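Long-range contacts in hypothetical protein PH1566 (Pyrococcus horikoshii, PDB 2E3U), which probably binds RNA through two KH domains as a Dim2p-type pre-ribosomal RNA processing factor: residues K33-V38 / E75-S80; I178-T183 / R199-R204. All coordinates share one frame; numbering follows the deposited sequence.

Contact 1 and contact 2 lie in two different KH domains of one chain, on opposite sides of its centre, with their own centres about 34 Å apart and their nearest atoms about 16 Å apart. Contact 1 comes first along the chain. Each domain holds a three-stranded antiparallel sheet of order 1-3-2. Contact 1 pairs strands 35-39 and 75-80, an edge and the middle of the first sheet; contact 2 packs helix 175-189, which follows the last strand of the second sheet, against the last modelled helix, 194-203. The two share no sheet or helix, so each concerns the build of one probable RNA-binding fold, and neither is the interface between them.

Contact 1 (K33-V38 / E75-S80); sequences KQEEYV and EVWITS
The ring of Y37 turns its edge to the indole of W77 while its hydroxyl reaches on to E75, and this group, with V38 and I78 on the other face, carries much of the contact. Strands 35-38 and 75-80 run antiparallel with axes 4.6 Å apart: the pairing of first and third strands in the 1-3-2 sheet of a type I KH domain. Two hydrogen-bonded pairs supply the ladder. E36 and I78 exchange bonds both ways, I78 N to E36 O at 2.7 Å. V38 and V76 do the same, and V38 N to V76 O, at 2.7 Å, is nearly straight (173°). S80 N to Q34 O extends the pairing by one more bond.

Y37 faces W77 at a non-hydrogen-bonded pair. With its CG anti to the backbone N (chi1 159°), the phenol lies alongside the indole, and Y37 CD2 comes 3.5 Å from W77 NE1, over one face and offset toward the rim. The planes, 65° apart, make this an offset edge-to-face pair. Farther along, Y37 OH donates to the anti lone pair of E75 OE2, at 2.7 Å, while T73 holds the other carboxylate oxygen.

On the opposite face, V38 CG2 lies 4.1 Å from V76 CB and 4.1 Å from I78 CD1. I78 on A93, V38 on R94 and E36 on V90 meet helix 87-101, whereas V76 packs on strand 65-69.

The chemistry thus differs between the two faces. One is mainly aliphatic and joins the strands to the helix; the more exposed face, with Y37 and W77, adds a polar tip. There the hydroxyl bond holds the far end of the phenol, packing on W77 sets the ring's tilt, and the two partners of the E75 carboxylate would probably help to stabilise its negative charge.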
loop_
_atom_site.group_PDB
_atom_site.type_symbol
_atom_site.label_atom_id
_atom_site.label_comp_id
_atom_site.label_asym_id
_atom_site.label_seq_id
_atom_site.Cartn_x
_atom_site.Cartn_y
_atom_site.Cartn_z
ATOM N N LYS A 33 15.545 11.113 -18.550
ATOM C CA LYS A 33 14.399 10.258 -18.998
ATOM C C LYS A 33 14.249 8.919 -18.207
ATOM O O LYS A 33 15.245 8.223 -17.902
ATOM C CB LYS A 33 14.456 10.043 -20.517
ATOM C CG LYS A 33 13.256 9.312 -21.139
ATOM C CD LYS A 33 11.934 9.627 -20.422
ATOM C CE LYS A 33 10.978 8.429 -20.409
ATOM N NZ LYS A 33 9.607 8.916 -20.125
ATOM N N GLN A 34 13.003 8.619 -17.830
ATOM C CA GLN A 34 12.664 7.458 -16.995
ATOM C C GLN A 34 11.175 7.175 -17.059
ATOM O O GLN A 34 10.365 8.095 -17.041
ATOM C CB GLN A 34 13.050 7.711 -15.543
ATOM C CG GLN A 34 13.183 6.483 -14.705
ATOM C CD GLN A 34 13.573 6.822 -13.262
ATOM O OE1 GLN A 34 14.022 7.935 -12.974
ATOM N NE2 GLN A 34 13.379 5.870 -12.354
ATOM N N GLU A 35 10.839 5.887 -17.132
ATOM C CA GLU A 35 9.481 5.411 -17.243
ATOM C C GLU A 35 9.258 4.189 -16.364
ATOM O O GLU A 35 9.956 3.182 -16.504
ATOM C CB GLU A 35 9.192 5.049 -18.715
ATOM C CG GLU A 35 7.726 4.808 -19.059
ATOM C CD GLU A 35 7.557 4.201 -20.458
ATOM O OE1 GLU A 35 7.392 2.958 -20.546
ATOM O OE2 GLU A 35 7.613 4.956 -21.472
ATOM N N GLU A 36 8.260 4.259 -15.480
ATOM C CA GLU A 36 7.795 3.061 -14.764
ATOM C C GLU A 36 6.411 2.678 -15.253
ATOM O O GLU A 36 5.542 3.525 -15.484
ATOM C CB GLU A 36 7.770 3.261 -13.243
ATOM C CG GLU A 36 9.095 3.680 -12.635
ATOM C CD GLU A 36 10.200 2.610 -12.746
ATOM O OE1 GLU A 36 9.882 1.398 -12.558
ATOM O OE2 GLU A 36 11.375 2.997 -13.011
ATOM N N TYR A 37 6.201 1.388 -15.422
ATOM C CA TYR A 37 4.921 0.924 -15.945
ATOM C C TYR A 37 4.287 0.015 -14.918
ATOM O O TYR A 37 4.923 -0.937 -14.482
ATOM C CB TYR A 37 5.128 0.160 -17.257
ATOM C CG TYR A 37 3.997 -0.767 -17.638
ATOM C CD1 TYR A 37 3.933 -2.071 -17.135
ATOM C CD2 TYR A 37 3.014 -0.357 -18.526
ATOM C CE1 TYR A 37 2.901 -2.949 -17.497
ATOM C CE2 TYR A 37 1.978 -1.227 -18.925
ATOM C CZ TYR A 37 1.929 -2.518 -18.402
ATOM O OH TYR A 37 0.908 -3.365 -18.763
ATOM N N VAL A 38 3.040 0.281 -14.549
ATOM C CA VAL A 38 2.316 -0.677 -13.677
ATOM C C VAL A 38 0.895 -0.971 -14.140
ATOM O O VAL A 38 0.429 -0.423 -15.120
ATOM C CB VAL A 38 2.316 -0.251 -12.151
ATOM C CG1 VAL A 38 3.734 -0.153 -11.610
ATOM C CG2 VAL A 38 1.538 1.033 -11.908
ATOM N N GLU A 75 -3.778 0.145 -16.908
ATOM C CA GLU A 75 -2.362 0.338 -17.109
ATOM C C GLU A 75 -1.942 1.761 -16.761
ATOM O O GLU A 75 -2.596 2.709 -17.188
ATOM C CB GLU A 75 -1.990 0.021 -18.563
ATOM C CG GLU A 75 -1.873 -1.479 -18.833
ATOM C CD GLU A 75 -1.713 -1.789 -20.298
ATOM O OE1 GLU A 75 -2.661 -1.525 -21.060
ATOM O OE2 GLU A 75 -0.644 -2.298 -20.695
ATOM N N VAL A 76 -0.846 1.915 -16.008
ATOM C CA VAL A 76 -0.355 3.249 -15.641
ATOM C C VAL A 76 1.128 3.399 -15.912
ATOM O O VAL A 76 1.921 2.532 -15.555
ATOM C CB VAL A 76 -0.649 3.627 -14.149
ATOM C CG1 VAL A 76 -0.368 5.131 -13.881
ATOM C CG2 VAL A 76 -2.116 3.251 -13.738
ATOM N N TRP A 77 1.473 4.516 -16.559
ATOM C CA TRP A 77 2.842 4.915 -16.846
ATOM C C TRP A 77 3.252 6.117 -15.978
ATOM O O TRP A 77 2.598 7.149 -15.989
ATOM C CB TRP A 77 2.996 5.276 -18.352
ATOM C CG TRP A 77 2.800 4.125 -19.271
ATOM C CD1 TRP A 77 3.780 3.361 -19.820
ATOM C CD2 TRP A 77 1.544 3.605 -19.797
ATOM N NE1 TRP A 77 3.231 2.390 -20.610
ATOM C CE2 TRP A 77 1.868 2.521 -20.632
ATOM C CE3 TRP A 77 0.189 3.960 -19.638
ATOM C CZ2 TRP A 77 0.885 1.752 -21.310
ATOM C CZ3 TRP A 77 -0.794 3.209 -20.321
ATOM C CH2 TRP A 77 -0.435 2.117 -21.150
ATOM N N ILE A 78 4.354 5.984 -15.251
ATOM C CA ILE A 78 4.894 7.059 -14.471
ATOM C C ILE A 78 6.171 7.524 -15.135
ATOM O O ILE A 78 7.145 6.783 -15.211
ATOM C CB ILE A 78 5.126 6.672 -12.980
ATOM C CG1 ILE A 78 3.833 6.164 -12.324
ATOM C CG2 ILE A 78 5.698 7.880 -12.195
ATOM C CD1 ILE A 78 3.568 4.612 -12.440
ATOM N N THR A 79 6.160 8.754 -15.633
ATOM C CA THR A 79 7.291 9.259 -16.399
ATOM C C THR A 79 7.908 10.514 -15.776
ATOM O O THR A 79 7.219 11.346 -15.173
ATOM C CB THR A 79 6.952 9.479 -17.912
ATOM O OG1 THR A 79 5.792 10.297 -18.024
ATOM C CG2 THR A 79 6.625 8.190 -18.608
ATOM N N SER A 80 9.224 10.646 -15.912
ATOM C CA SER A 80 9.871 11.798 -15.322
ATOM C C SER A 80 9.687 12.984 -16.270
ATOM O O SER A 80 9.390 12.788 -17.433
ATOM C CB SER A 80 11.348 11.498 -15.055
ATOM O OG SER A 80 12.030 11.356 -16.268
#

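Contact 2 (I178-T183 / R199-R204); sequences IEIAKT and RYLERR
I180 lays its CG1 over the centre of the R204 guanidinium, 3.7 Å from R204 CZ. Helix 175-189, the last helix of the second type I KH fold (β-α-α-β-β-α), is packed here by the following helix 194-203; the antiparallel segments approach to 10.6 Å at their nearest, at 170°, so long side chains bridge most of the gap. I180 CG2, anti to the backbone N, points to L201 and meets its CD2 at 3.6 Å. L201 and I180 also reach M157 and S158 of helix 149-158, respectively, which ties the pair to a third helix.

Y200 enters beside them, its side chain crossing that of T183 at about a right angle. Its OH sits 3.1 Å from T183 CB and is a weak partner of R204 NH1 at 3.2 Å, while the ring edge faces I180 O in plane and one ring face carries R204 CG. Replacing Y200 by an alanine would probably open a gap beside T183 and take from R204 both the ring against its CG and the weak hydroxyl partner of its NH1. R204 also makes a long salt bridge, NH1 to E179 OE2 at 3.7 Å. One turn on, T183 OG1 donates to E179 O at 2.7 Å, and T183 N reaches the same oxygen from the opposite face of the carbonyl plane.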
loop_
_atom_site.group_PDB
_atom_site.type_symbol
_atom_site.label_atom_id
_atom_site.label_comp_id
_atom_site.label_asym_id
_atom_site.label_seq_id
_atom_site.Cartn_x
_atom_site.Cartn_y
_atom_site.Cartn_z
ATOM N N ILE A 178 7.488 -2.145 8.713
ATOM C CA ILE A 178 6.980 -3.156 7.767
ATOM C C ILE A 178 7.221 -4.599 8.260
ATOM O O ILE A 178 6.339 -5.456 8.209
ATOM C CB ILE A 178 7.607 -2.999 6.340
ATOM C CG1 ILE A 178 7.096 -1.722 5.657
ATOM C CG2 ILE A 178 7.297 -4.229 5.465
ATOM C CD1 ILE A 178 7.733 -1.465 4.282
ATOM N N GLU A 179 8.449 -4.853 8.703
ATOM C CA GLU A 179 8.868 -6.144 9.186
ATOM C C GLU A 179 8.026 -6.605 10.395
ATOM O O GLU A 179 7.626 -7.777 10.473
ATOM C CB GLU A 179 10.363 -6.055 9.547
ATOM C CG GLU A 179 11.140 -7.304 9.309
ATOM C CD GLU A 179 10.654 -8.454 10.150
ATOM O OE1 GLU A 179 10.522 -9.568 9.584
ATOM O OE2 GLU A 179 10.407 -8.244 11.373
ATOM N N ILE A 180 7.756 -5.689 11.330
ATOM C CA ILE A 180 6.882 -5.952 12.475
ATOM C C ILE A 180 5.411 -6.260 12.077
ATOM O O ILE A 180 4.819 -7.218 12.595
ATOM C CB ILE A 180 6.911 -4.773 13.483
ATOM C CG1 ILE A 180 8.297 -4.621 14.112
ATOM C CG2 ILE A 180 5.824 -4.954 14.612
ATOM C CD1 ILE A 180 8.479 -3.316 14.843
ATOM N N ALA A 181 4.817 -5.420 11.210
ATOM C CA ALA A 181 3.422 -5.622 10.737
ATOM C C ALA A 181 3.372 -6.884 9.923
ATOM O O ALA A 181 2.501 -7.714 10.126
ATOM C CB ALA A 181 2.891 -4.413 9.901
ATOM N N LYS A 182 4.310 -7.045 9.004
ATOM C CA LYS A 182 4.419 -8.284 8.220
ATOM C C LYS A 182 4.395 -9.544 9.089
ATOM O O LYS A 182 3.622 -10.474 8.826
ATOM C CB LYS A 182 5.693 -8.284 7.335
ATOM C CG LYS A 182 5.614 -9.234 6.159
ATOM C CD LYS A 182 6.961 -9.462 5.455
ATOM C CE LYS A 182 6.882 -10.717 4.575
ATOM N NZ LYS A 182 7.845 -10.712 3.438
ATOM N N THR A 183 5.289 -9.589 10.073
ATOM C CA THR A 183 5.364 -10.717 11.033
ATOM C C THR A 183 4.052 -10.994 11.803
ATOM O O THR A 183 3.633 -12.141 11.868
ATOM C CB THR A 183 6.521 -10.533 12.022
ATOM O OG1 THR A 183 7.728 -10.316 11.280
ATOM C CG2 THR A 183 6.704 -11.764 12.870
ATOM N N ARG A 199 1.005 -9.895 22.249
ATOM C CA ARG A 199 2.203 -9.919 23.074
ATOM C C ARG A 199 3.475 -9.727 22.233
ATOM O O ARG A 199 4.328 -8.943 22.603
ATOM C CB ARG A 199 2.254 -11.179 23.950
ATOM C CG ARG A 199 1.409 -11.065 25.247
ATOM C CD ARG A 199 1.016 -12.432 25.751
ATOM N NE ARG A 199 0.360 -12.502 27.069
ATOM C CZ ARG A 199 -0.960 -12.479 27.251
ATOM N NH1 ARG A 199 -1.771 -12.318 26.214
ATOM N NH2 ARG A 199 -1.477 -12.596 28.467
ATOM N N TYR A 200 3.591 -10.422 21.103
ATOM C CA TYR A 200 4.641 -10.157 20.111
ATOM C C TYR A 200 4.749 -8.679 19.704
ATOM O O TYR A 200 5.853 -8.126 19.640
ATOM C CB TYR A 200 4.486 -11.038 18.843
ATOM C CG TYR A 200 5.308 -10.511 17.661
ATOM C CD1 TYR A 200 6.651 -10.845 17.516
ATOM C CD2 TYR A 200 4.737 -9.666 16.714
ATOM C CE1 TYR A 200 7.413 -10.356 16.450
ATOM C CE2 TYR A 200 5.480 -9.148 15.656
ATOM C CZ TYR A 200 6.812 -9.492 15.531
ATOM O OH TYR A 200 7.551 -8.969 14.480
ATOM N N LEU A 201 3.608 -8.048 19.422
ATOM C CA LEU A 201 3.582 -6.636 19.055
ATOM C C LEU A 201 3.976 -5.710 20.201
ATOM O O LEU A 201 4.626 -4.682 19.961
ATOM C CB LEU A 201 2.224 -6.220 18.463
ATOM C CG LEU A 201 1.859 -6.725 17.079
ATOM C CD1 LEU A 201 0.353 -6.712 16.870
ATOM C CD2 LEU A 201 2.583 -5.962 15.929
ATOM N N GLU A 202 3.599 -6.050 21.432
ATOM C CA GLU A 202 4.032 -5.258 22.598
ATOM C C GLU A 202 5.545 -5.287 22.723
ATOM O O GLU A 202 6.171 -4.261 22.985
ATOM C CB GLU A 202 3.409 -5.749 23.913
ATOM C CG GLU A 202 2.117 -5.030 24.355
ATOM C CD GLU A 202 2.315 -3.567 24.757
ATOM O OE1 GLU A 202 3.454 -3.192 25.146
ATOM O OE2 GLU A 202 1.321 -2.792 24.692
ATOM N N ARG A 203 6.123 -6.463 22.500
ATOM C CA ARG A 203 7.562 -6.657 22.599
ATOM C C ARG A 203 8.336 -5.849 21.546
ATOM O O ARG A 203 9.464 -5.406 21.787
ATOM C CB ARG A 203 7.921 -8.148 22.559
ATOM C CG ARG A 203 8.129 -8.758 23.940
ATOM C CD ARG A 203 8.046 -10.319 23.948
ATOM N NE ARG A 203 8.566 -10.913 22.715
ATOM C CZ ARG A 203 7.910 -11.789 21.957
ATOM N NH1 ARG A 203 6.707 -12.210 22.318
ATOM N NH2 ARG A 203 8.472 -12.264 20.846
ATOM N N ARG A 204 7.724 -5.644 20.394
ATOM C CA ARG A 204 8.344 -4.862 19.337
ATOM C C ARG A 204 8.029 -3.380 19.553
ATOM O O ARG A 204 8.938 -2.550 19.587
ATOM C CB ARG A 204 7.876 -5.332 17.949
ATOM C CG ARG A 204 8.092 -6.814 17.640
ATOM C CD ARG A 204 9.575 -7.287 17.722
ATOM N NE ARG A 204 10.497 -6.473 16.925
ATOM C CZ ARG A 204 10.903 -6.734 15.677
ATOM N NH1 ARG A 204 10.470 -7.808 15.019
ATOM N NH2 ARG A 204 11.749 -5.894 15.074
#